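Local structure of exopolygalacturonase (Yersinia enterocolitica, 2UVF) at residues Gly163-Asp167 with Gly168-Asn172. The protein cleaves polygalacturonate, the backbone of pectin, from the chain end as a periplasmic family 28 exopolygalacturonase. Residues are numbered along the deposited sequence; the frame is centred on the assembly and turned at random.
Sequences GAIDD and GKTLN
The side-chain amide nitrogen of N172 is gripped by several oxygens: the water, 2.7 Å from ND2, and the backbone O of K197 in strand 194-202 are the main acceptors of its two N-H, and the weak bond to I165 O at 3.4 Å can only be an additional, shared one. The water in turn lies within donating distance of T170 O and, rather closely, of I165 O, though it has more acceptors nearby than protons, so how it shares them stays doubtful. At the other end of the amide, N172 OD1 accepts I165 N at 3.0 Å; the donor stands above the carbonyl plane, 35° out of it. With CG anti to the carbonyl carbon (chi1 -66°), the N172 amide reaches the backbone of I165 at both N and O, and A164 CB rests 3.4 Å from OD1. Nearer the tip, T170 OG1 donates to D167 OD2 at 2.7 Å, meeting the carboxylate on its syn side, while T170 N makes a weak bond to D167 OD1. The I165 and T170 side chains cross at about a right angle, I165 CG2 lying 3.4 Å from T170 OG1. A164 and N172 both touch Y196, whereas D166 OD2 takes the amide of T195. Here a buried asparagine just before helix 173-181 holds a tight loop after strand 156-158, at one end of the right-handed parallel beta-helix of the pectate lyase-like fold.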
loop_
_atom_site.group_PDB
_atom_site.type_symbol
_atom_site.label_atom_id
_atom_site.label_comp_id
_atom_site.label_asym_id
_atom_site.label_seq_id
_atom_site.Cartn_x
_atom_site.Cartn_y
_atom_site.Cartn_z
ATOM N N GLY A 163 -6.115 -0.655 -33.553
ATOM C CA GLY A 163 -6.462 0.722 -33.878
ATOM C C GLY A 163 -6.201 1.776 -32.817
ATOM O O GLY A 163 -6.703 2.902 -32.920
ATOM N N ALA A 164 -5.416 1.425 -31.801
ATOM C CA ALA A 164 -5.024 2.394 -30.787
ATOM C C ALA A 164 -3.882 3.258 -31.294
ATOM O O ALA A 164 -2.903 2.754 -31.855
ATOM C CB ALA A 164 -4.648 1.711 -29.479
ATOM N N ILE A 165 -4.015 4.563 -31.087
ATOM C CA ILE A 165 -3.070 5.523 -31.630
ATOM C C ILE A 165 -2.788 6.663 -30.643
ATOM O O ILE A 165 -3.694 7.163 -29.974
ATOM C CB ILE A 165 -3.550 6.040 -33.025
ATOM C CG1 ILE A 165 -2.596 7.105 -33.588
ATOM C CG2 ILE A 165 -5.018 6.476 -32.967
ATOM C CD1 ILE A 165 -3.197 7.985 -34.652
ATOM N N ASP A 166 -1.514 7.043 -30.555
ATOM C CA ASP A 166 -1.083 8.194 -29.771
ATOM C C ASP A 166 -1.388 9.493 -30.519
ATOM O O ASP A 166 -0.633 9.901 -31.413
ATOM C CB ASP A 166 0.418 8.072 -29.451
ATOM C CG ASP A 166 1.061 9.402 -29.013
ATOM O OD1 ASP A 166 2.224 9.644 -29.420
ATOM O OD2 ASP A 166 0.428 10.197 -28.271
ATOM N N ASP A 167 -2.508 10.125 -30.167
ATOM C CA ASP A 167 -2.778 11.513 -30.597
ATOM C C ASP A 167 -3.046 12.429 -29.386
ATOM O O ASP A 167 -2.079 12.811 -28.744
ATOM C CB ASP A 167 -3.787 11.637 -31.768
ATOM C CG ASP A 167 -4.682 10.399 -31.937
ATOM O OD1 ASP A 167 -4.838 9.624 -30.964
ATOM O OD2 ASP A 167 -5.236 10.210 -33.048
ATOM N N GLY A 168 -4.284 12.776 -29.017
ATOM C CA GLY A 168 -5.540 12.395 -29.661
ATOM C C GLY A 168 -6.166 13.587 -30.363
ATOM O O GLY A 168 -5.448 14.502 -30.776
ATOM N N LYS A 169 -7.496 13.639 -30.461
ATOM C CA LYS A 169 -8.420 12.842 -29.647
ATOM C C LYS A 169 -8.950 11.563 -30.280
ATOM O O LYS A 169 -10.105 11.505 -30.703
ATOM C CB LYS A 169 -9.602 13.715 -29.168
ATOM C CG LYS A 169 -10.233 14.623 -30.245
ATOM C CD LYS A 169 -11.002 15.794 -29.631
ATOM C CE LYS A 169 -10.123 16.668 -28.737
ATOM N NZ LYS A 169 -8.878 17.134 -29.415
ATOM N N THR A 170 -8.110 10.538 -30.350
ATOM C CA THR A 170 -8.628 9.190 -30.506
ATOM C C THR A 170 -8.821 8.651 -29.087
ATOM O O THR A 170 -7.861 8.532 -28.321
ATOM C CB THR A 170 -7.700 8.275 -31.333
ATOM O OG1 THR A 170 -7.513 8.835 -32.638
ATOM C CG2 THR A 170 -8.294 6.869 -31.477
ATOM N N LEU A 171 -10.077 8.386 -28.732
ATOM C CA LEU A 171 -10.396 7.625 -27.531
ATOM C C LEU A 171 -10.187 6.142 -27.857
ATOM O O LEU A 171 -10.783 5.606 -28.800
ATOM C CB LEU A 171 -11.830 7.911 -27.073
ATOM C CG LEU A 171 -12.399 7.077 -25.924
ATOM C CD1 LEU A 171 -11.831 7.514 -24.571
ATOM C CD2 LEU A 171 -13.922 7.161 -25.930
ATOM N N ASN A 172 -9.327 5.489 -27.085
ATOM C CA ASN A 172 -8.861 4.148 -27.421
ATOM C C ASN A 172 -9.532 3.014 -26.654
ATOM O O ASN A 172 -9.098 1.866 -26.770
ATOM C CB ASN A 172 -7.340 4.062 -27.241
ATOM C CG ASN A 172 -6.584 4.928 -28.226
ATOM O OD1 ASN A 172 -6.476 4.595 -29.406
ATOM N ND2 ASN A 172 -6.046 6.042 -27.742
HETATM O O HOH W 1 -4.808 8.384 -28.069
#